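ADP-ribosylation factor-binding protein GGA1 (Saccharomyces cerevisiae, PDB 5CN2) may help regulate membrane traffic through the trans-Golgi network as a binding partner of ARF1 and ARF2, this piece being its C-terminal GAE (gamma-adaptin ear) domain. Local coordinates at residues His20-Glu26 / Val38-Ile44. Sequence-based numbering, arbitrary orientation.
Sequences HLRIDYE and VIFYSNI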
# COMPACT_ATOMS: atom_id res chain seq x y z
N HIS A 20 -4.76 10.65 -9.94
CA HIS A 20 -3.48 11.24 -9.57
C HIS A 20 -2.44 10.25 -9.09
O HIS A 20 -1.26 10.56 -9.09
CB HIS A 20 -3.72 12.22 -8.43
CG HIS A 20 -4.84 13.15 -8.71
ND1 HIS A 20 -4.64 14.45 -9.13
CD2 HIS A 20 -6.18 12.97 -8.68
CE1 HIS A 20 -5.80 15.03 -9.32
NE2 HIS A 20 -6.76 14.15 -9.06
N LEU A 21 -2.87 9.07 -8.65
CA LEU A 21 -2.03 8.19 -7.87
C LEU A 21 -2.36 6.73 -8.14
O LEU A 21 -3.53 6.36 -8.22
CB LEU A 21 -2.27 8.47 -6.39
CG LEU A 21 -1.43 7.65 -5.42
CD1 LEU A 21 0.02 8.10 -5.46
CD2 LEU A 21 -1.97 7.78 -4.01
N ARG A 22 -1.32 5.92 -8.29
CA ARG A 22 -1.49 4.45 -8.35
C ARG A 22 -0.69 3.83 -7.23
O ARG A 22 0.49 4.09 -7.09
CB ARG A 22 -1.02 3.86 -9.68
CG ARG A 22 -1.13 2.33 -9.70
CD ARG A 22 -0.71 1.70 -11.02
NE ARG A 22 0.75 1.64 -11.18
CZ ARG A 22 1.48 2.53 -11.85
NH1 ARG A 22 0.91 3.58 -12.44
NH2 ARG A 22 2.80 2.38 -11.94
N ILE A 23 -1.38 3.04 -6.40
CA ILE A 23 -0.75 2.27 -5.35
C ILE A 23 -0.83 0.87 -5.84
O ILE A 23 -1.90 0.38 -6.08
CB ILE A 23 -1.51 2.37 -4.00
CG1 ILE A 23 -1.70 3.82 -3.57
CG2 ILE A 23 -0.79 1.60 -2.92
CD1 ILE A 23 -2.62 4.00 -2.38
N ASP A 24 0.30 0.21 -5.98
CA ASP A 24 0.32 -1.21 -6.29
C ASP A 24 1.39 -1.89 -5.45
O ASP A 24 2.11 -1.22 -4.66
CB ASP A 24 0.52 -1.46 -7.80
CG ASP A 24 1.71 -0.75 -8.38
OD1 ASP A 24 2.66 -0.39 -7.66
OD2 ASP A 24 1.69 -0.53 -9.60
N TYR A 25 1.50 -3.22 -5.59
CA TYR A 25 2.35 -3.96 -4.65
C TYR A 25 2.71 -5.36 -5.08
O TYR A 25 1.97 -5.99 -5.82
CB TYR A 25 1.68 -4.03 -3.26
CG TYR A 25 0.39 -4.78 -3.26
CD1 TYR A 25 -0.78 -4.17 -3.65
CD2 TYR A 25 0.34 -6.12 -2.87
CE1 TYR A 25 -1.97 -4.87 -3.65
CE2 TYR A 25 -0.83 -6.82 -2.85
CZ TYR A 25 -1.98 -6.20 -3.25
OH TYR A 25 -3.16 -6.92 -3.26
N GLU A 26 3.87 -5.82 -4.60
CA GLU A 26 4.29 -7.20 -4.71
C GLU A 26 3.89 -7.91 -3.43
O GLU A 26 3.96 -7.35 -2.33
CB GLU A 26 5.80 -7.28 -4.93
CG GLU A 26 6.20 -6.70 -6.29
CD GLU A 26 7.69 -6.51 -6.47
OE1 GLU A 26 8.45 -6.41 -5.49
OE2 GLU A 26 8.10 -6.43 -7.65
N VAL A 38 5.55 -5.41 -0.51
CA VAL A 38 6.32 -4.27 -0.96
C VAL A 38 5.36 -3.39 -1.72
O VAL A 38 4.86 -3.78 -2.78
CB VAL A 38 7.51 -4.71 -1.80
CG1 VAL A 38 8.39 -3.51 -2.16
CG2 VAL A 38 8.31 -5.75 -1.03
N ILE A 39 5.07 -2.22 -1.15
CA ILE A 39 4.09 -1.29 -1.69
C ILE A 39 4.82 -0.17 -2.44
O ILE A 39 5.86 0.32 -2.00
CB ILE A 39 3.22 -0.68 -0.59
CG1 ILE A 39 2.74 -1.78 0.36
CG2 ILE A 39 2.03 0.10 -1.19
CD1 ILE A 39 1.81 -1.31 1.46
N PHE A 40 4.26 0.23 -3.58
CA PHE A 40 4.85 1.27 -4.40
C PHE A 40 3.79 2.31 -4.72
O PHE A 40 2.64 1.96 -5.03
CB PHE A 40 5.38 0.69 -5.72
CG PHE A 40 6.52 -0.26 -5.55
CD1 PHE A 40 7.82 0.21 -5.57
CD2 PHE A 40 6.29 -1.62 -5.43
CE1 PHE A 40 8.88 -0.67 -5.43
CE2 PHE A 40 7.34 -2.50 -5.30
CZ PHE A 40 8.64 -2.02 -5.28
N TYR A 41 4.20 3.56 -4.69
CA TYR A 41 3.30 4.67 -4.95
C TYR A 41 3.76 5.40 -6.20
O TYR A 41 4.95 5.74 -6.32
CB TYR A 41 3.26 5.59 -3.73
CG TYR A 41 3.00 4.84 -2.40
CD1 TYR A 41 1.71 4.56 -1.97
CD2 TYR A 41 4.04 4.43 -1.61
CE1 TYR A 41 1.48 3.90 -0.76
CE2 TYR A 41 3.83 3.76 -0.41
CZ TYR A 41 2.54 3.50 -0.00
OH TYR A 41 2.34 2.84 1.18
N SER A 42 2.83 5.60 -7.15
CA SER A 42 3.15 6.24 -8.42
C SER A 42 2.27 7.47 -8.71
O SER A 42 1.06 7.38 -8.69
CB SER A 42 2.99 5.23 -9.55
OG SER A 42 3.92 4.17 -9.44
N ASN A 43 2.91 8.60 -9.01
CA ASN A 43 2.20 9.82 -9.39
C ASN A 43 2.00 9.73 -10.89
O ASN A 43 2.98 9.72 -11.64
CB ASN A 43 3.04 11.04 -9.00
CG ASN A 43 2.37 12.39 -9.28
OD1 ASN A 43 1.36 12.50 -9.97
ND2 ASN A 43 2.97 13.44 -8.71
N ILE A 44 0.75 9.61 -11.31
CA ILE A 44 0.38 9.60 -12.73
C ILE A 44 -0.26 10.94 -13.18
O ILE A 44 -0.84 11.02 -14.26
CB ILE A 44 -0.58 8.43 -13.07
CG1 ILE A 44 -1.85 8.50 -12.20
CG2 ILE A 44 0.13 7.10 -12.88
CD1 ILE A 44 -3.01 7.71 -12.74
O HOH W 1 2.63 2.53 -8.04
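Ser42 lies over one face of the Arg22 guanidinium, its CB 3.5 Å above the plane and set toward the rim, while in that plane Asp24 OD2 accepts from Arg22 NE, 2.8 Å away. The N-H...O angle is 162°, but NE reaches OD2 from above the carboxylate plane. Extended through chi2, the arginine bends at chi3 (77°), and NH1 meets Ile44 CG2. Phe40 has Glu26 OE1 near the plane of its ring, 4.1 Å from CE2, and Arg12 makes a cation-pi contact with the same ring. Asp24 OD1 packs on Phe40 CB and pairs with Arg12; a water sits within hydrogen-bonding distance of OD1 and Arg22 O. Ser42 OG bonds to Asp80 N. Were Arg22 replaced by an alanine, Asp24 OD2 would probably lose its charged mate and Ser42 CB its cover.

Leu21, Ile23, Tyr25, Ile39 and Tyr41 line the other face with Asn43, whose amide bonds to Ser45. Ile23 CG2 abuts Ile39 CG2 at 3.6 Å, the two side chains lying alongside, and Ile23 CG1 meets the Tyr41 ring edge at CD1; Tyr41 OH bonds to Gln84.

Paired backbone bonds at Arg22–Ser42, Asp24–Phe40 and Glu26–Val38 join these parts of hairpin 21-29/34-43 within the ear domain's five-stranded sheet. The chemistry is thus divided: one face largely apolar, the other mixing Phe40 and Val38 with polar groups and an ion pair along one strand.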